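Protein-glutamine gamma-glutamyltransferase 2 (Pagrus major, PDB 1G0D) catalyses the joining of peptide-bound glutamine to primary amines such as lysine side chains, probably in a calcium-dependent way, so that proteins become cross-linked or aminated. Local coordinates at residues V59-K64 and R109-V114; L473-K478 and G572-V577; G499-A504 and S529-A534. All coordinates share one frame; numbering follows the deposited sequence.

Contact 1: V59-K64 and R109-V114; sequences VLHLGK and RLAVLV
Arg109 and His61 face each other as an antiparallel hydrogen-bonded pair. They join strands 55-62 and 106-115, neighbours in a mixed sheet of the N-terminal beta-sandwich domain of transglutaminases. Their backbones exchange two hydrogen bonds, and Val59 and Ala111, the next hydrogen-bonded pair along, do the same. The side chain of Arg109 then carries the contact past the end of the partner strand. Its CB passes 4.1 Å from His61 O. Bends at chi2 (103°) and chi3 (45°) turn the chain along the partner segment toward Gly63 and bring the guanidinium over His61 O, which lies under the centre of one face. CZ comes to 3.9 Å from Gly63 O. NH2 goes further and gives that oxygen a short but poorly aligned, weak hydrogen bond of 2.7 Å. NH1 reaches Gly63 less directly, through a water that also accepts from Gly63 N. The Arg109 side chain also touches Lys127 and Ser129 of strand 121-133.

On the same face, the His61 ring holds Ala111 CB at its edge, 3.9 Å from NE2, while ND1 is bonded to Asp66. Val59 CG1 meets Leu113 CD2 at 3.4 Å, a tight apolar contact. On the other face, Leu60 CD2 touches Leu110 CD2 at 3.7 Å, in a buried layer that also includes Phe130 and Ile70. One face thus meets through methyls, while the other mixes apolar contacts with the polar ends of His61 and Arg109. The positive guanidinium near the His61 and Gly63 carbonyl oxygens is probably favourable, though its direct bond is weak.

Contact 2: L473-K478 and G572-V577; sequences LQLSIK and GPIMTV
Leu475 packs between Ile574 and Thr576 where two sheets lie face to face in the first of the two C-terminal beta-barrels of the transglutaminase fold. Strands 473-479 and 573-581 belong to different sheets. Their segments 473-478 and 573-577 run nearly parallel, 20° apart with axes 6.6 Å from each other. No hydrogen bond joins them, so side chains make the contact. Leu475 and Ile574 lie alongside, pointing opposite ways. Leu475 CB lies 4.0 Å from Ile574 CG2, and Leu475 CD2 reaches back to Ile574 O. Ile574 has CG1 anti to its carbonyl carbon (chi1 -68°), which sends CD1 the other way, against Leu473 CB and O. Leu565 of strand 558-566 packs against both leucines.

Thr576 turns its two branches to different neighbours. OG1 touches Leu475 O at 3.3 Å, a contact and not a bond. It lies within bonding distance of Met575 O (2.8 Å, poorly directed) and of Asp415 O, which must share its single proton. CG2 faces Ile477 CD1. With an alanine here, the carbonyl of Asp415 would probably lose its hydroxyl partner and a gap would open beside Leu475 and Ile477. Ser476, Ile477 and Lys478 belong to a GTP site inferred by similarity. The Ile477 side chain lies about 4 Å from that of Ala578, of the same site. Ile477 CD1 rests 3.3 Å from Thr576 O.

Contact 3: G499-A504 and S529-A534; sequences GRDAHA and SVTVPA
Ala502 and Val532 are tied by a pair of backbone hydrogen bonds, and Ala504 and Val530 by another. The shortest runs from Ala504 N to Val530 O, at 2.7 Å. The longest runs from Ala502 N to Val532 O, at 3.0 Å. Between these two hydrogen-bonded pairs sits the non-hydrogen-bonded pair His503 and Thr531, whose CA atoms are only 3.9 Å apart. CA-H...O contacts add to the backbone link. Thr531 CA approaches Ala502 O, and His503 CA lies 3.0 Å from Val530 O. Val532 O has a second partner, the side-chain amide of Asn496, which also bonds to Arg500 O.

These residues form the open end of a beta hairpin made of strands 502-513 and 525-532. The second strand is the outermost one on its side of a mixed sheet in the first C-terminal barrel. One face of the hairpin looks to solvent with His503 and Thr531. The other carries Ala502, Ala504, Val530 and Val532, and the two valines pack on His538 of strand 536-544.

One side-chain hydrogen bond is made on the exposed face, between His503 and Thr531. Their side chains run alongside each other in the same direction. Thr531 has OG1 anti to its backbone N (chi1 -174°), which puts the hydroxyl at the edge of the His503 ring, near its plane. His503 ND1 meets Thr531 OG1 at 2.8 Å. Either atom could be the donor.

A weak hydrogen bond and a packing contact lie where the strands give way to loop. Asp501 OD1 accepts the long, weak bond from Ala534 N at 3.4 Å. Asp501 OD1 also touches Pro533, 3.3 Å from CA, with the carboxylate crossing the proline at an oblique angle.

Contact 1 is a buried pairing inside the N-terminal domain. Contacts 2 and 3 lie in the first C-terminal barrel, on the opposite side of the chain's centre, with centres about 69 and 83 Å from that of contact 1. Contacts 2 and 3 are only about 14 Å apart between centres. They reach the same sheet and touch where Leu473 CD1 meets Ala502 CB at 4.1 Å. Contacts 1 and 3 join neighbouring antiparallel strands through backbone bonds; contact 2 packs one sheet on another by side chains. Contact 2 is partly buried and largely apolar, while contact 3 is at the surface, with polar groups facing solvent.

Contact 1: V59-K64 and R109-V114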
# COMPACT_ATOMS: atom_id res chain seq x y z
N VAL A 59 -8.51 32.38 20.32
CA VAL A 59 -8.48 31.07 20.94
C VAL A 59 -8.96 29.99 19.97
O VAL A 59 -9.93 30.18 19.23
CB VAL A 59 -9.27 31.04 22.26
CG1 VAL A 59 -10.22 32.16 22.30
CG2 VAL A 59 -9.95 29.70 22.46
N LEU A 60 -8.23 28.88 19.97
CA LEU A 60 -8.49 27.76 19.10
C LEU A 60 -9.24 26.63 19.78
O LEU A 60 -9.03 26.36 20.95
CB LEU A 60 -7.16 27.23 18.59
CG LEU A 60 -6.30 28.08 17.67
CD1 LEU A 60 -4.89 27.56 17.70
CD2 LEU A 60 -6.84 28.01 16.26
N HIS A 61 -10.11 25.95 19.05
CA HIS A 61 -10.87 24.83 19.62
C HIS A 61 -10.72 23.60 18.75
O HIS A 61 -10.88 23.66 17.53
CB HIS A 61 -12.36 25.16 19.76
CG HIS A 61 -12.62 26.44 20.49
ND1 HIS A 61 -12.79 26.49 21.86
CD2 HIS A 61 -12.67 27.73 20.06
CE1 HIS A 61 -12.91 27.75 22.24
NE2 HIS A 61 -12.84 28.52 21.17
N LEU A 62 -10.41 22.49 19.40
CA LEU A 62 -10.22 21.20 18.75
C LEU A 62 -11.14 20.16 19.41
O LEU A 62 -11.30 20.15 20.63
CB LEU A 62 -8.75 20.76 18.91
CG LEU A 62 -7.81 20.58 17.70
CD1 LEU A 62 -6.68 19.66 18.10
CD2 LEU A 62 -8.54 20.03 16.49
N GLY A 63 -11.76 19.29 18.61
CA GLY A 63 -12.60 18.27 19.19
C GLY A 63 -14.05 18.64 19.14
O GLY A 63 -14.39 19.82 19.29
N LYS A 64 -14.89 17.62 18.94
CA LYS A 64 -16.35 17.78 18.83
C LYS A 64 -16.98 18.30 20.10
O LYS A 64 -18.12 18.71 20.10
CB LYS A 64 -17.03 16.46 18.45
CG LYS A 64 -17.20 16.23 16.93
CD LYS A 64 -15.83 16.21 16.18
CE LYS A 64 -15.44 14.83 15.59
NZ LYS A 64 -13.95 14.59 15.67
N ARG A 109 -11.41 25.21 15.08
CA ARG A 109 -12.44 26.21 14.89
C ARG A 109 -11.86 27.40 15.58
O ARG A 109 -11.53 27.32 16.75
CB ARG A 109 -13.78 25.80 15.52
CG ARG A 109 -14.86 25.35 14.47
CD ARG A 109 -15.07 23.80 14.35
NE ARG A 109 -15.15 23.16 15.67
CZ ARG A 109 -14.61 21.99 16.01
NH1 ARG A 109 -13.93 21.27 15.11
NH2 ARG A 109 -14.67 21.57 17.27
N LEU A 110 -11.71 28.50 14.84
CA LEU A 110 -11.11 29.72 15.36
C LEU A 110 -12.05 30.79 15.86
O LEU A 110 -12.89 31.30 15.11
CB LEU A 110 -10.22 30.38 14.29
CG LEU A 110 -8.91 31.10 14.67
CD1 LEU A 110 -8.88 32.47 14.07
CD2 LEU A 110 -8.77 31.21 16.14
N ALA A 111 -11.84 31.17 17.11
CA ALA A 111 -12.64 32.21 17.72
C ALA A 111 -11.83 33.49 17.94
O ALA A 111 -10.97 33.53 18.82
CB ALA A 111 -13.18 31.72 19.03
N VAL A 112 -12.07 34.53 17.14
CA VAL A 112 -11.38 35.81 17.35
C VAL A 112 -12.27 36.70 18.29
O VAL A 112 -13.41 37.07 17.94
CB VAL A 112 -11.10 36.52 15.96
CG1 VAL A 112 -10.51 37.93 16.16
CG2 VAL A 112 -10.13 35.66 15.13
N LEU A 113 -11.76 36.99 19.49
CA LEU A 113 -12.50 37.81 20.45
C LEU A 113 -12.00 39.25 20.53
O LEU A 113 -10.80 39.48 20.58
CB LEU A 113 -12.37 37.28 21.87
CG LEU A 113 -12.96 36.01 22.46
CD1 LEU A 113 -13.99 35.33 21.58
CD2 LEU A 113 -11.78 35.12 22.70
N VAL A 114 -12.93 40.20 20.55
CA VAL A 114 -12.58 41.62 20.72
C VAL A 114 -12.94 41.90 22.17
O VAL A 114 -14.05 41.63 22.60
CB VAL A 114 -13.44 42.55 19.81
CG1 VAL A 114 -13.08 44.02 20.12
CG2 VAL A 114 -13.18 42.23 18.33
O HOH W 1 -12.48 18.42 15.75

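Contact 2: L473-K478 and G572-V577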
# COMPACT_ATOMS: atom_id res chain seq x y z
N LEU A 473 24.79 -31.82 -9.87
CA LEU A 473 23.45 -31.71 -10.41
C LEU A 473 22.85 -30.32 -10.14
O LEU A 473 23.02 -29.77 -9.06
CB LEU A 473 22.57 -32.80 -9.80
CG LEU A 473 22.32 -34.11 -10.58
CD1 LEU A 473 23.26 -34.25 -11.76
CD2 LEU A 473 22.49 -35.29 -9.63
N GLN A 474 22.16 -29.77 -11.14
CA GLN A 474 21.54 -28.46 -11.01
C GLN A 474 20.15 -28.51 -11.60
O GLN A 474 19.97 -28.72 -12.79
CB GLN A 474 22.37 -27.40 -11.71
CG GLN A 474 23.83 -27.34 -11.25
CD GLN A 474 23.99 -26.91 -9.79
OE1 GLN A 474 25.07 -27.07 -9.19
NE2 GLN A 474 22.92 -26.38 -9.20
N LEU A 475 19.16 -28.29 -10.75
CA LEU A 475 17.75 -28.34 -11.15
C LEU A 475 17.22 -26.94 -11.40
O LEU A 475 17.56 -26.02 -10.69
CB LEU A 475 16.95 -29.04 -10.04
CG LEU A 475 15.65 -29.82 -10.30
CD1 LEU A 475 15.73 -30.66 -11.56
CD2 LEU A 475 15.38 -30.69 -9.10
N SER A 476 16.38 -26.79 -12.42
CA SER A 476 15.80 -25.49 -12.75
C SER A 476 14.52 -25.67 -13.55
O SER A 476 14.43 -26.61 -14.31
CB SER A 476 16.81 -24.66 -13.55
OG SER A 476 16.90 -25.10 -14.90
N ILE A 477 13.55 -24.77 -13.37
CA ILE A 477 12.27 -24.82 -14.09
C ILE A 477 12.19 -23.61 -14.99
O ILE A 477 12.62 -22.53 -14.59
CB ILE A 477 11.06 -24.79 -13.11
CG1 ILE A 477 11.10 -26.03 -12.23
CG2 ILE A 477 9.75 -24.79 -13.86
CD1 ILE A 477 10.46 -25.83 -10.91
N LYS A 478 11.65 -23.77 -16.20
CA LYS A 478 11.59 -22.64 -17.12
C LYS A 478 10.31 -22.58 -17.91
O LYS A 478 9.72 -23.60 -18.20
CB LYS A 478 12.76 -22.70 -18.10
CG LYS A 478 13.60 -23.96 -18.01
CD LYS A 478 15.05 -23.69 -18.42
CE LYS A 478 15.76 -24.98 -18.83
NZ LYS A 478 17.17 -24.74 -19.27
N GLY A 572 22.30 -34.83 -0.75
CA GLY A 572 20.88 -35.29 -0.56
C GLY A 572 19.93 -34.86 -1.66
O GLY A 572 20.36 -34.52 -2.76
N PRO A 573 18.61 -34.89 -1.40
CA PRO A 573 17.67 -34.47 -2.46
C PRO A 573 17.75 -32.97 -2.81
O PRO A 573 18.05 -32.14 -1.95
CB PRO A 573 16.31 -34.89 -1.91
CG PRO A 573 16.48 -34.97 -0.42
CD PRO A 573 17.93 -35.30 -0.16
N ILE A 574 17.47 -32.64 -4.07
CA ILE A 574 17.51 -31.25 -4.57
C ILE A 574 16.13 -30.78 -4.99
O ILE A 574 15.45 -31.48 -5.73
CB ILE A 574 18.40 -31.10 -5.83
CG1 ILE A 574 19.86 -31.32 -5.50
CG2 ILE A 574 18.29 -29.71 -6.38
CD1 ILE A 574 20.77 -31.02 -6.68
N MET A 575 15.75 -29.58 -4.58
CA MET A 575 14.45 -29.04 -4.93
C MET A 575 14.54 -27.66 -5.59
O MET A 575 15.54 -26.95 -5.44
CB MET A 575 13.55 -28.95 -3.69
CG MET A 575 12.04 -29.15 -3.95
SD MET A 575 10.97 -28.34 -2.72
CE MET A 575 12.24 -27.67 -1.56
N THR A 576 13.50 -27.30 -6.32
CA THR A 576 13.42 -26.01 -6.98
C THR A 576 11.96 -25.75 -7.26
O THR A 576 11.26 -26.58 -7.81
CB THR A 576 14.17 -25.99 -8.31
OG1 THR A 576 15.58 -26.08 -8.05
CG2 THR A 576 13.92 -24.69 -9.01
N VAL A 577 11.48 -24.59 -6.86
CA VAL A 577 10.08 -24.29 -7.10
C VAL A 577 9.94 -23.09 -8.01
O VAL A 577 10.82 -22.25 -8.05
CB VAL A 577 9.36 -24.04 -5.78
CG1 VAL A 577 7.90 -23.66 -6.04
CG2 VAL A 577 9.43 -25.29 -4.96

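Contact 3: G499-A504 and S529-A534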
# COMPACT_ATOMS: atom_id res chain seq x y z
N GLY A 499 31.86 -34.64 -13.53
CA GLY A 499 32.64 -35.46 -14.44
C GLY A 499 32.14 -36.84 -14.75
O GLY A 499 32.38 -37.34 -15.85
N ARG A 500 31.46 -37.46 -13.79
CA ARG A 500 30.93 -38.82 -13.94
C ARG A 500 29.42 -38.78 -14.16
O ARG A 500 28.76 -37.83 -13.73
CB ARG A 500 31.26 -39.65 -12.70
CG ARG A 500 32.57 -39.22 -12.03
CD ARG A 500 33.01 -40.15 -10.90
NE ARG A 500 33.80 -41.30 -11.35
CZ ARG A 500 35.13 -41.38 -11.29
NH1 ARG A 500 35.84 -40.37 -10.82
NH2 ARG A 500 35.75 -42.48 -11.70
N ASP A 501 28.89 -39.79 -14.86
CA ASP A 501 27.46 -39.90 -15.16
C ASP A 501 26.62 -40.00 -13.91
O ASP A 501 27.04 -40.63 -12.94
CB ASP A 501 27.21 -41.14 -16.00
CG ASP A 501 27.26 -40.85 -17.46
OD1 ASP A 501 28.07 -39.98 -17.85
OD2 ASP A 501 26.48 -41.48 -18.21
N ALA A 502 25.43 -39.43 -13.92
CA ALA A 502 24.60 -39.43 -12.73
C ALA A 502 23.20 -39.85 -12.99
O ALA A 502 22.50 -39.28 -13.81
CB ALA A 502 24.59 -38.08 -12.13
N HIS A 503 22.77 -40.86 -12.26
CA HIS A 503 21.43 -41.37 -12.42
C HIS A 503 20.62 -40.93 -11.19
O HIS A 503 21.05 -41.14 -10.06
CB HIS A 503 21.46 -42.90 -12.53
CG HIS A 503 22.83 -43.48 -12.83
ND1 HIS A 503 23.33 -43.57 -14.12
CD2 HIS A 503 23.77 -44.02 -12.02
CE1 HIS A 503 24.51 -44.15 -14.08
NE2 HIS A 503 24.80 -44.43 -12.83
N ALA A 504 19.47 -40.32 -11.41
CA ALA A 504 18.66 -39.87 -10.29
C ALA A 504 17.16 -39.98 -10.56
O ALA A 504 16.72 -40.33 -11.66
CB ALA A 504 19.05 -38.42 -9.92
N SER A 529 12.79 -41.40 -14.25
CA SER A 529 14.10 -41.89 -13.85
C SER A 529 15.01 -41.26 -14.87
O SER A 529 14.75 -41.29 -16.08
CB SER A 529 14.17 -43.41 -13.89
OG SER A 529 14.02 -43.93 -12.58
N VAL A 530 16.09 -40.70 -14.37
CA VAL A 530 16.99 -39.98 -15.23
C VAL A 530 18.45 -40.38 -15.09
O VAL A 530 18.90 -40.77 -14.00
CB VAL A 530 16.77 -38.45 -14.92
CG1 VAL A 530 18.02 -37.79 -14.40
CG2 VAL A 530 16.26 -37.76 -16.14
N THR A 531 19.17 -40.37 -16.21
CA THR A 531 20.62 -40.58 -16.15
C THR A 531 21.17 -39.48 -17.03
O THR A 531 21.00 -39.49 -18.25
CB THR A 531 21.13 -41.96 -16.66
OG1 THR A 531 22.55 -42.05 -16.39
CG2 THR A 531 20.86 -42.15 -18.15
N VAL A 532 21.76 -38.49 -16.39
CA VAL A 532 22.30 -37.39 -17.11
C VAL A 532 23.80 -37.48 -17.04
O VAL A 532 24.40 -37.57 -15.98
CB VAL A 532 21.79 -36.09 -16.54
CG1 VAL A 532 22.21 -34.95 -17.44
CG2 VAL A 532 20.27 -36.15 -16.44
N PRO A 533 24.43 -37.47 -18.20
CA PRO A 533 25.87 -37.56 -18.42
C PRO A 533 26.66 -36.35 -18.01
O PRO A 533 26.15 -35.24 -18.01
CB PRO A 533 25.98 -37.82 -19.90
CG PRO A 533 24.55 -38.06 -20.39
CD PRO A 533 23.68 -37.38 -19.46
N ALA A 534 27.94 -36.58 -17.72
CA ALA A 534 28.82 -35.50 -17.32
C ALA A 534 28.67 -34.37 -18.30
O ALA A 534 28.46 -34.58 -19.50
CB ALA A 534 30.26 -35.97 -17.30